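Local coordinates for isomaltodextranase (Arthrobacter globiformis, PDB 5AWP), which hydrolyses alpha-1,6-glucosidic linkages of dextran-type polysaccharides, releasing successive isomaltose units from the non-reducing ends of the chains, at residues Pro196-Asp201 and Glu239-Ser244; Ala535-Asp540 and Ala568-Trp573; Asn42-Ser47 and Gly315-Ala320; Ala512-Thr517 and Ile591-Thr596. One frame throughout, in Å; residues are numbered along the deposited sequence.

Interaction 1: residues Pro196-Asp201 and Glu239-Ser244. With BGC (beta-D-glucopyranose), chain B.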
# COMPACT_ATOMS: atom_id res chain seq x y z
N PRO A 196 -2.32 -9.90 -12.84
CA PRO A 196 -2.93 -8.79 -12.11
C PRO A 196 -1.94 -8.00 -11.22
O PRO A 196 -2.34 -7.02 -10.58
CB PRO A 196 -3.96 -9.50 -11.26
CG PRO A 196 -3.28 -10.77 -10.88
CD PRO A 196 -2.51 -11.17 -12.12
N TYR A 197 -0.67 -8.38 -11.22
CA TYR A 197 0.31 -7.87 -10.26
C TYR A 197 1.75 -7.90 -10.84
O TYR A 197 2.29 -8.97 -11.12
CB TYR A 197 0.22 -8.73 -8.99
CG TYR A 197 1.10 -8.31 -7.83
CD1 TYR A 197 0.82 -7.16 -7.10
CD2 TYR A 197 2.19 -9.08 -7.45
CE1 TYR A 197 1.61 -6.79 -6.02
CE2 TYR A 197 2.98 -8.73 -6.38
CZ TYR A 197 2.68 -7.58 -5.65
OH TYR A 197 3.49 -7.20 -4.60
N LEU A 198 2.34 -6.71 -11.02
CA LEU A 198 3.68 -6.57 -11.59
C LEU A 198 4.56 -5.90 -10.56
O LEU A 198 4.29 -4.76 -10.14
CB LEU A 198 3.64 -5.71 -12.85
CG LEU A 198 4.95 -5.57 -13.59
CD1 LEU A 198 5.41 -6.91 -14.12
CD2 LEU A 198 4.76 -4.57 -14.71
N ARG A 199 5.62 -6.60 -10.20
CA ARG A 199 6.49 -6.23 -9.11
C ARG A 199 7.78 -5.70 -9.71
O ARG A 199 8.57 -6.48 -10.30
CB ARG A 199 6.73 -7.48 -8.27
CG ARG A 199 7.42 -7.24 -6.96
CD ARG A 199 7.09 -8.34 -5.95
NE ARG A 199 7.81 -8.08 -4.71
CZ ARG A 199 7.39 -7.29 -3.72
NH1 ARG A 199 6.24 -6.64 -3.78
NH2 ARG A 199 8.17 -7.14 -2.66
N ILE A 200 7.95 -4.39 -9.62
CA ILE A 200 8.97 -3.65 -10.34
C ILE A 200 10.08 -3.17 -9.39
O ILE A 200 9.89 -2.29 -8.57
CB ILE A 200 8.35 -2.41 -11.05
CG1 ILE A 200 7.17 -2.85 -11.93
CG2 ILE A 200 9.42 -1.68 -11.83
CD1 ILE A 200 6.53 -1.75 -12.74
N ASP A 201 11.26 -3.73 -9.54
CA ASP A 201 12.34 -3.51 -8.59
C ASP A 201 13.50 -2.80 -9.29
O ASP A 201 13.55 -2.75 -10.51
CB ASP A 201 12.79 -4.89 -8.07
CG ASP A 201 13.75 -4.83 -6.90
OD1 ASP A 201 13.86 -3.77 -6.26
OD2 ASP A 201 14.38 -5.89 -6.61
N GLU A 239 -6.18 0.16 -15.04
CA GLU A 239 -6.94 -0.33 -13.91
C GLU A 239 -6.87 -1.85 -13.78
O GLU A 239 -7.41 -2.40 -12.84
CB GLU A 239 -8.41 0.10 -14.01
CG GLU A 239 -8.64 1.58 -13.85
CD GLU A 239 -8.34 2.07 -12.44
OE1 GLU A 239 -9.27 2.20 -11.64
OE2 GLU A 239 -7.18 2.31 -12.14
N ASP A 240 -6.24 -2.53 -14.75
CA ASP A 240 -6.23 -3.99 -14.81
C ASP A 240 -5.08 -4.64 -14.06
O ASP A 240 -5.20 -5.79 -13.65
CB ASP A 240 -6.16 -4.49 -16.25
CG ASP A 240 -7.41 -4.16 -17.05
OD1 ASP A 240 -8.53 -4.31 -16.56
OD2 ASP A 240 -7.27 -3.72 -18.20
N MET A 241 -3.95 -3.94 -13.93
CA MET A 241 -2.76 -4.54 -13.34
C MET A 241 -2.23 -3.65 -12.24
O MET A 241 -2.09 -2.44 -12.42
CB MET A 241 -1.68 -4.75 -14.39
CG MET A 241 -0.53 -5.62 -13.91
SD MET A 241 0.50 -6.31 -15.25
CE MET A 241 1.27 -4.78 -15.72
N GLU A 242 -1.94 -4.27 -11.09
CA GLU A 242 -1.49 -3.56 -9.90
C GLU A 242 0.02 -3.33 -9.99
O GLU A 242 0.74 -4.20 -10.42
CB GLU A 242 -1.84 -4.37 -8.64
CG GLU A 242 -1.83 -3.55 -7.37
CD GLU A 242 -2.39 -4.29 -6.16
OE1 GLU A 242 -2.41 -5.52 -6.15
OE2 GLU A 242 -2.84 -3.60 -5.22
N VAL A 243 0.47 -2.14 -9.63
CA VAL A 243 1.85 -1.72 -9.82
C VAL A 243 2.54 -1.64 -8.46
O VAL A 243 2.23 -0.77 -7.65
CB VAL A 243 1.93 -0.36 -10.54
CG1 VAL A 243 3.36 0.12 -10.65
CG2 VAL A 243 1.29 -0.45 -11.94
N SER A 244 3.44 -2.60 -8.24
CA SER A 244 4.24 -2.68 -7.03
C SER A 244 5.64 -2.14 -7.31
O SER A 244 6.33 -2.59 -8.24
CB SER A 244 4.30 -4.15 -6.54
OG SER A 244 5.38 -4.36 -5.63
C2 BGC B . 14.44 -6.88 -3.61
C3 BGC B . 13.99 -8.26 -3.17
C4 BGC B . 14.27 -9.26 -4.29
C5 BGC B . 15.74 -9.24 -4.65
C6 BGC B . 16.02 -10.13 -5.84
C1 BGC B . 15.92 -6.92 -3.98
O1 BGC B . 16.28 -5.65 -4.53
O2 BGC B . 14.21 -5.88 -2.60
O3 BGC B . 12.57 -8.26 -2.90
O4 BGC B . 13.91 -10.59 -3.91
O5 BGC B . 16.13 -7.91 -4.99
O6 BGC B . 17.41 -10.04 -6.11
O HOH W 1 -2.99 -7.57 -7.87
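Two neighbouring parallel strands of the catalytic (beta/alpha)8 barrel meet here, Tyr197-Ile200 pairing with Glu242-Ser244 at 20° between their directions. Four backbone bonds define the register: Glu242 N to Pro196 O, Leu198 N to Glu242 O, Ser244 N to Leu198 O and Ile200 N to Ser244 O. The first, from Glu242 N to Pro196 O, is 2.8 Å long. A water donates to the same Pro196 O and to Glu242 OE1, bridging backbone and carboxylate.

Tyr197, Glu242, Arg199 and Ser244 share one face of the sheet. The Tyr197 ring passes Glu242 with ring and carboxylate planes 74° apart, CD1 lying 3.7 Å from Glu242 OE1, while its OH bonds to Tyr40. On the other face Leu198 packs against Met241, CD2 to CE 3.6 Å; the bend at chi3 (71°) turns the methionine methyl toward the leucine. This side is covered by helix 179-192.

Arg199 runs extended past Ser244 and forms a salt bridge with Asp314. Just past the strand's end, two residues after Arg199, comes Asp201, probably the nucleophile as in a near-identical enzyme; Tyr124 OH also bonds its OD2. That oxygen accepts from O1 of the bound beta-D-glucopyranose at 2.8 Å.

Interaction 2: residues Ala535-Asp540 and Ala568-Trp573. With GLC (alpha-D-glucopyranose), chain C.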
# COMPACT_ATOMS: atom_id res chain seq x y z
N ALA A 535 -13.31 22.81 13.07
CA ALA A 535 -12.94 24.13 13.57
C ALA A 535 -12.70 25.07 12.38
O ALA A 535 -12.22 24.64 11.33
CB ALA A 535 -11.69 24.02 14.42
N ASN A 536 -13.04 26.34 12.54
CA ASN A 536 -12.79 27.37 11.51
C ASN A 536 -12.77 28.73 12.19
O ASN A 536 -13.81 29.26 12.57
CB ASN A 536 -13.87 27.32 10.44
CG ASN A 536 -13.87 28.55 9.54
OD1 ASN A 536 -12.88 29.29 9.44
ND2 ASN A 536 -14.99 28.77 8.87
N ALA A 537 -11.56 29.25 12.40
CA ALA A 537 -11.38 30.59 12.96
C ALA A 537 -10.61 31.46 11.97
O ALA A 537 -9.78 32.27 12.37
CB ALA A 537 -10.65 30.52 14.30
N THR A 538 -10.88 31.28 10.68
CA THR A 538 -10.34 32.15 9.63
C THR A 538 -10.88 33.59 9.68
O THR A 538 -10.29 34.50 9.09
CB THR A 538 -10.68 31.65 8.23
OG1 THR A 538 -12.10 31.44 8.13
CG2 THR A 538 -9.91 30.34 7.89
N GLY A 539 -12.03 33.78 10.34
CA GLY A 539 -12.68 35.09 10.44
C GLY A 539 -13.84 35.20 9.49
O GLY A 539 -14.46 36.26 9.39
N ASP A 540 -14.15 34.12 8.78
CA ASP A 540 -15.20 34.13 7.78
C ASP A 540 -15.56 32.69 7.47
O ASP A 540 -14.79 31.77 7.77
CB ASP A 540 -14.71 34.85 6.51
CG ASP A 540 -15.85 35.28 5.56
OD1 ASP A 540 -17.04 35.00 5.82
OD2 ASP A 540 -15.53 35.89 4.52
N ALA A 568 -15.34 31.49 16.91
CA ALA A 568 -14.56 32.47 17.66
C ALA A 568 -13.04 32.20 17.65
O ALA A 568 -12.25 33.08 17.30
CB ALA A 568 -15.09 32.56 19.10
N THR A 569 -12.64 30.98 18.02
CA THR A 569 -11.22 30.62 18.12
C THR A 569 -10.94 29.27 17.48
O THR A 569 -11.86 28.51 17.16
CB THR A 569 -10.77 30.54 19.58
OG1 THR A 569 -11.38 29.39 20.20
CG2 THR A 569 -11.16 31.81 20.35
N TRP A 570 -9.66 28.96 17.31
CA TRP A 570 -9.26 27.65 16.79
C TRP A 570 -9.51 26.50 17.79
O TRP A 570 -9.55 25.34 17.39
CB TRP A 570 -7.80 27.66 16.30
CG TRP A 570 -7.66 28.29 14.95
CD1 TRP A 570 -6.98 29.44 14.65
CD2 TRP A 570 -8.22 27.82 13.73
NE1 TRP A 570 -7.09 29.71 13.31
CE2 TRP A 570 -7.85 28.73 12.72
CE3 TRP A 570 -9.00 26.70 13.39
CZ2 TRP A 570 -8.23 28.56 11.39
CZ3 TRP A 570 -9.38 26.54 12.07
CH2 TRP A 570 -8.99 27.47 11.08
N ASP A 571 -9.71 26.83 19.06
CA ASP A 571 -10.08 25.84 20.09
C ASP A 571 -11.58 25.58 20.12
O ASP A 571 -12.04 24.82 20.95
CB ASP A 571 -9.68 26.33 21.49
CG ASP A 571 -8.22 26.66 21.62
OD1 ASP A 571 -7.46 26.51 20.63
OD2 ASP A 571 -7.83 27.08 22.73
N THR A 572 -12.34 26.25 19.26
CA THR A 572 -13.79 26.10 19.22
C THR A 572 -14.16 25.12 18.13
O THR A 572 -13.69 25.22 16.99
CB THR A 572 -14.50 27.44 18.92
OG1 THR A 572 -13.91 28.49 19.70
CG2 THR A 572 -15.99 27.35 19.20
N TRP A 573 -15.02 24.18 18.46
CA TRP A 573 -15.44 23.17 17.51
C TRP A 573 -16.91 23.33 17.27
O TRP A 573 -17.63 23.78 18.16
CB TRP A 573 -15.12 21.75 18.05
CG TRP A 573 -13.64 21.57 18.21
CD1 TRP A 573 -12.89 21.93 19.28
CD2 TRP A 573 -12.73 21.05 17.24
NE1 TRP A 573 -11.57 21.66 19.05
CE2 TRP A 573 -11.44 21.12 17.80
CE3 TRP A 573 -12.88 20.51 15.95
CZ2 TRP A 573 -10.29 20.67 17.12
CZ3 TRP A 573 -11.74 20.08 15.27
CH2 TRP A 573 -10.46 20.16 15.87
C1 GLC C . -4.11 28.34 11.65
C2 GLC C . -4.48 27.28 12.68
C3 GLC C . -4.41 25.89 12.05
C4 GLC C . -5.38 25.87 10.87
C5 GLC C . -5.03 27.02 9.91
C6 GLC C . -6.02 27.15 8.78
O2 GLC C . -3.57 27.35 13.76
O3 GLC C . -4.77 24.98 13.07
O4 GLC C . -5.32 24.65 10.16
O5 GLC C . -4.97 28.29 10.55
O6 GLC C . -5.34 27.85 7.78
O HOH W 2 -13.13 27.10 15.20
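Trp570 reaches across to Ala535-Thr538 with its indole, and the path from CB outward accounts for much of the contact. At chi1 -79° CB carries CG anti to the carbonyl carbon, which brings one ring face against the backbone of Asn536 and Ala537. CG and CD1 each lie 3.8 Å from Ala537 CB, and this methyl stands almost exactly over the five-membered ring, 5° off its normal, a CH-pi contact. NE1, on the pyrrole side, has C2 of the bound alpha-D-glucopyranose 3.6 Å away. Further out, CZ2 meets the sugar O5 at 3.4 Å, while CH2 comes equally close to Ala537 N on the other face. CZ3 at the far rim has Ala535 O near the ring plane, and CE3 meets Ala535 CB.

The indole is thus sandwiched between protein backbone and sugar, the aromatic platform arrangement of carbohydrate-binding modules; both loops belong to the CBM6-family beta-sandwich. His493 meets the Trp570 ring as well, and its NE2 bonds the glucose, as do Gln506 and Asn602.

Each loop has its own turn. Asn536 OD1 accepts from Thr538 N in an Asx turn, and a type I turn spans Thr569-Thr572. Between them a water accepts from Asn536 N and donates to both Thr569 O and Thr572 O. Beyond the turn, the Trp573 ring offers a face to Ala535 CB, whose methyl stands 4.0 Å from the centroid of the six-membered ring; Trp573 NE1 donates to Pro494 O.

Interaction 3: residues Asn42-Ser47 and Gly315-Ala320. With BGC (beta-D-glucopyranose), chain B.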
# COMPACT_ATOMS: atom_id res chain seq x y z
N ASN A 42 5.13 -16.05 -3.20
CA ASN A 42 6.29 -15.66 -3.98
C ASN A 42 7.41 -16.71 -3.82
O ASN A 42 7.56 -17.30 -2.76
CB ASN A 42 6.73 -14.27 -3.53
CG ASN A 42 7.90 -13.74 -4.30
OD1 ASN A 42 9.03 -14.18 -4.10
ND2 ASN A 42 7.66 -12.76 -5.18
N ILE A 43 8.18 -16.91 -4.90
CA ILE A 43 9.26 -17.89 -4.96
C ILE A 43 10.50 -17.57 -4.09
O ILE A 43 11.45 -18.34 -4.06
CB ILE A 43 9.79 -18.07 -6.41
CG1 ILE A 43 10.50 -16.80 -6.91
CG2 ILE A 43 8.66 -18.43 -7.37
CD1 ILE A 43 11.37 -17.02 -8.14
N TYR A 44 10.48 -16.46 -3.36
CA TYR A 44 11.64 -16.01 -2.59
C TYR A 44 12.15 -17.05 -1.60
O TYR A 44 13.35 -17.12 -1.36
CB TYR A 44 11.28 -14.73 -1.85
CG TYR A 44 12.43 -13.97 -1.20
CD1 TYR A 44 13.23 -13.09 -1.95
CD2 TYR A 44 12.70 -14.09 0.16
CE1 TYR A 44 14.27 -12.39 -1.36
CE2 TYR A 44 13.72 -13.38 0.76
CZ TYR A 44 14.48 -12.52 0.01
OH TYR A 44 15.48 -11.80 0.60
N GLY A 45 11.25 -17.85 -1.04
CA GLY A 45 11.64 -18.88 -0.07
C GLY A 45 12.52 -19.97 -0.64
O GLY A 45 13.30 -20.59 0.08
N TYR A 46 12.37 -20.20 -1.94
CA TYR A 46 13.28 -21.07 -2.65
C TYR A 46 14.50 -20.29 -3.06
O TYR A 46 15.62 -20.68 -2.76
CB TYR A 46 12.61 -21.68 -3.89
CG TYR A 46 13.59 -22.57 -4.60
CD1 TYR A 46 14.52 -22.03 -5.50
CD2 TYR A 46 13.68 -23.92 -4.30
CE1 TYR A 46 15.47 -22.83 -6.11
CE2 TYR A 46 14.62 -24.74 -4.92
CZ TYR A 46 15.51 -24.18 -5.82
OH TYR A 46 16.45 -24.97 -6.42
N SER A 47 14.29 -19.17 -3.77
CA SER A 47 15.40 -18.54 -4.51
C SER A 47 16.39 -17.76 -3.64
O SER A 47 17.59 -17.71 -3.95
CB SER A 47 14.86 -17.65 -5.64
OG SER A 47 14.33 -18.44 -6.70
N GLY A 315 5.16 -4.53 3.16
CA GLY A 315 6.14 -5.08 4.14
C GLY A 315 6.96 -6.26 3.65
O GLY A 315 7.68 -6.90 4.43
N ASP A 316 6.84 -6.57 2.37
CA ASP A 316 7.63 -7.62 1.71
C ASP A 316 7.10 -9.03 2.00
O ASP A 316 5.89 -9.25 1.92
CB ASP A 316 9.13 -7.48 1.98
CG ASP A 316 9.99 -8.15 0.90
OD1 ASP A 316 9.71 -7.97 -0.30
OD2 ASP A 316 10.94 -8.85 1.26
N PHE A 317 7.97 -9.98 2.30
CA PHE A 317 7.59 -11.38 2.32
C PHE A 317 7.55 -11.97 3.72
O PHE A 317 8.40 -11.69 4.53
CB PHE A 317 8.56 -12.19 1.49
CG PHE A 317 8.68 -11.74 0.07
CD1 PHE A 317 7.56 -11.38 -0.66
CD2 PHE A 317 9.92 -11.76 -0.56
CE1 PHE A 317 7.68 -10.97 -1.97
CE2 PHE A 317 10.03 -11.37 -1.90
CZ PHE A 317 8.90 -11.00 -2.60
N MET A 318 6.55 -12.81 3.97
CA MET A 318 6.43 -13.54 5.25
C MET A 318 7.08 -14.90 5.14
O MET A 318 6.74 -15.71 4.28
CB MET A 318 4.97 -13.67 5.64
CG MET A 318 4.33 -12.35 5.99
SD MET A 318 2.64 -12.48 6.62
CE MET A 318 1.72 -13.01 5.18
N ARG A 319 8.07 -15.12 5.99
CA ARG A 319 8.81 -16.37 6.03
C ARG A 319 8.60 -16.98 7.43
O ARG A 319 9.43 -16.82 8.32
CB ARG A 319 10.29 -16.13 5.73
CG ARG A 319 10.55 -15.31 4.47
CD ARG A 319 12.00 -15.43 4.02
NE ARG A 319 12.34 -16.83 3.78
CZ ARG A 319 13.55 -17.37 3.85
NH1 ARG A 319 14.65 -16.66 4.14
NH2 ARG A 319 13.66 -18.67 3.65
N ALA A 320 7.45 -17.62 7.58
CA ALA A 320 6.93 -18.05 8.90
C ALA A 320 7.89 -18.96 9.66
O ALA A 320 8.17 -18.75 10.85
CB ALA A 320 5.58 -18.75 8.73
C2 BGC B . 14.44 -6.88 -3.61
C3 BGC B . 13.99 -8.26 -3.17
C4 BGC B . 14.27 -9.26 -4.29
C5 BGC B . 15.74 -9.24 -4.65
C6 BGC B . 16.02 -10.13 -5.84
C1 BGC B . 15.92 -6.92 -3.98
O1 BGC B . 16.28 -5.65 -4.53
O2 BGC B . 14.21 -5.88 -2.60
O3 BGC B . 12.57 -8.26 -2.90
O4 BGC B . 13.91 -10.59 -3.91
O5 BGC B . 16.13 -7.91 -4.99
O6 BGC B . 17.41 -10.04 -6.11
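Aromatic packing carries this contact at the sugar-binding end of the catalytic (beta/alpha)8 barrel, between the turn after strand 39-42 and the loop after strand 312-314. The Tyr44 and Phe317 rings meet obliquely, centroids 5.1 Å apart and planes at 48°, with Phe317 CD2 over a face of Tyr44, 3.4 Å from CG. Tyr44 CG is anti to its own amide nitrogen (chi1 -169°), which sends the ring off the helix start toward the phenylalanine.

An amide-aromatic stack adjoins it. The Asn42 carboxamide lies against Phe317 with planes 29° apart, ND2 being 3.4 Å from CZ. Polar capping fixes that amide: Asn42 OD1 accepts from Tyr44 N at 2.8 Å, ahead of helix 44-50.

Looser contacts border the tyrosine. Arg319 CD sits at its edge, 4.1 Å from Tyr44 CD2, and the guanidinium plane is nearly perpendicular to the ring; Arg319 NH1 donates to Asp271 O.

Sugar contacts complete the set. O4 of the beta-D-glucopyranose lies close to the plane of the Tyr44 ring, 3.1 Å from CE1, and O3 also approaches the Phe317 ring obliquely. Asp316, with OD1 over the centre of Phe317, forms a salt bridge to Arg265. Apolar ring surfaces therefore form the buried join, while polar bonds at its margins fix the Asn42 amide and the Arg319 guanidinium; of the two segments' charged groups, Asp316 lies nearest the glucose.

Interaction 4: residues Ala512-Thr517 and Ile591-Thr596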
# COMPACT_ATOMS: atom_id res chain seq x y z
N ALA A 512 -1.49 19.99 -5.98
CA ALA A 512 -2.49 19.07 -5.44
C ALA A 512 -3.33 19.79 -4.38
O ALA A 512 -2.86 20.70 -3.71
CB ALA A 512 -1.81 17.85 -4.83
N ASP A 513 -4.58 19.36 -4.25
CA ASP A 513 -5.49 19.86 -3.24
C ASP A 513 -5.51 18.94 -1.99
O ASP A 513 -5.68 17.73 -2.12
CB ASP A 513 -6.90 19.94 -3.82
CG ASP A 513 -7.01 20.99 -4.94
OD1 ASP A 513 -6.23 21.96 -4.91
OD2 ASP A 513 -7.86 20.82 -5.83
N PRO A 514 -5.39 19.53 -0.79
CA PRO A 514 -5.44 18.71 0.43
C PRO A 514 -6.82 18.08 0.63
O PRO A 514 -7.84 18.71 0.36
CB PRO A 514 -5.13 19.71 1.54
CG PRO A 514 -5.56 21.03 0.99
CD PRO A 514 -5.25 20.96 -0.48
N LEU A 515 -6.84 16.81 1.06
CA LEU A 515 -8.08 16.08 1.18
C LEU A 515 -8.00 14.96 2.22
O LEU A 515 -6.92 14.60 2.67
CB LEU A 515 -8.51 15.52 -0.19
CG LEU A 515 -7.60 14.52 -0.95
CD1 LEU A 515 -7.75 13.09 -0.43
CD2 LEU A 515 -7.91 14.54 -2.45
N VAL A 516 -9.17 14.46 2.60
CA VAL A 516 -9.32 13.30 3.48
C VAL A 516 -10.34 12.40 2.79
O VAL A 516 -11.36 12.88 2.29
CB VAL A 516 -9.85 13.67 4.89
CG1 VAL A 516 -9.91 12.45 5.80
CG2 VAL A 516 -8.97 14.74 5.51
N THR A 517 -10.05 11.10 2.74
CA THR A 517 -10.95 10.14 2.16
C THR A 517 -11.35 9.13 3.21
O THR A 517 -10.49 8.59 3.92
CB THR A 517 -10.29 9.43 0.95
OG1 THR A 517 -10.05 10.41 -0.08
CG2 THR A 517 -11.20 8.34 0.38
N ILE A 591 -13.36 14.62 1.20
CA ILE A 591 -13.55 16.04 1.49
C ILE A 591 -12.22 16.74 1.39
O ILE A 591 -11.24 16.28 1.97
CB ILE A 591 -14.21 16.29 2.87
CG1 ILE A 591 -14.21 17.78 3.19
CG2 ILE A 591 -13.51 15.54 4.00
CD1 ILE A 591 -14.92 18.11 4.48
N GLY A 592 -12.18 17.84 0.64
CA GLY A 592 -10.93 18.58 0.42
C GLY A 592 -11.12 20.04 0.04
O GLY A 592 -12.23 20.47 -0.26
N ARG A 593 -10.00 20.77 0.07
CA ARG A 593 -9.91 22.22 -0.19
C ARG A 593 -9.38 22.50 -1.61
O ARG A 593 -8.17 22.44 -1.85
CB ARG A 593 -8.99 22.85 0.88
CG ARG A 593 -8.51 24.30 0.70
CD ARG A 593 -9.63 25.30 0.79
NE ARG A 593 -9.18 26.67 1.04
CZ ARG A 593 -8.71 27.52 0.12
NH1 ARG A 593 -8.55 27.16 -1.14
NH2 ARG A 593 -8.37 28.75 0.49
N GLY A 594 -10.28 22.78 -2.53
CA GLY A 594 -9.92 23.13 -3.90
C GLY A 594 -9.58 24.60 -4.09
O GLY A 594 -9.68 25.40 -3.15
N ALA A 595 -9.16 24.96 -5.30
CA ALA A 595 -8.75 26.32 -5.58
C ALA A 595 -9.91 27.30 -5.42
O ALA A 595 -9.70 28.43 -5.00
CB ALA A 595 -8.17 26.43 -6.98
N THR A 596 -11.12 26.84 -5.70
CA THR A 596 -12.30 27.67 -5.61
C THR A 596 -12.94 27.70 -4.23
O THR A 596 -13.87 28.47 -4.00
CB THR A 596 -13.37 27.25 -6.66
OG1 THR A 596 -13.85 25.93 -6.39
CG2 THR A 596 -12.77 27.29 -8.05
O HOH W 3 -8.51 22.90 -7.26
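Asp513 has chi1 -66°, CG anti to the carbonyl carbon, which directs its carboxylate to the backbone of Gly594; Arg593, bent at chi2 (67°), folds its chain back so that NH1 donates to Gly594 O. These groups lie near the ends of the paired antiparallel strands 515-522 and 585-592 of the CBM6-family beta-sandwich: strand 515-522 begins where 585-592 ends.

Within the sheet, Val516 and Ile591 form a hydrogen-bonded pair: Val516 N donates to Ile591 O at 2.8 Å and Ile591 N to Val516 O at 2.9 Å. Next to it, Leu515 and Gly592 are a non-hydrogen-bonded pair with CA atoms 3.9 Å apart. Gly592, with no side chain, lets Pro514 O and Leu515 CB close in on its CA. Leu515 CA also makes a CH...O contact to Ile591 O. The pairing runs on beyond the strand ends through Arg593 N, which donates to Pro514 O at 3.0 Å with an N-H...O angle of 157°.

On the face of Val516 and Ile591, Ile591 CG2 lies 4.2 Å from Val516 CB, and Ile591 reaches on to Met544, Val546 and Phe564. Toward the same side the Pro514 ring and Arg593 run side by side, CG to CB 3.9 Å, while Arg593 NE donates to Gly599 O. Asp513 OD1 forms a salt bridge with Arg23 from the N-terminal region. Its OD2 takes a bond of 2.6 Å from a water that in turn accepts from Ala595 N.

In the fold
Interactions 1 and 3 belong to the eight-stranded parallel barrel, interactions 2 and 4 to the CBM6-family beta-sandwich. Along the chain, Asn42-Ser47 and Gly315-Ala320 bracket both segments of interaction 1, and Ala512-Thr517 and Ile591-Thr596 bracket those of interaction 2. The barrel pair lies with centres 18 Å apart and touches through the salt bridge from Arg199 NH2 to Asp316 OD1, 2.9 Å; both contacts reach the same beta-D-glucopyranose. The sandwich pair has centres 19 Å apart without touching. Interactions 1 and 2 have centres 44 Å apart, their nearest atoms about 32 Å, so the sugar beside Trp570 occupies a site separate from the catalytic one.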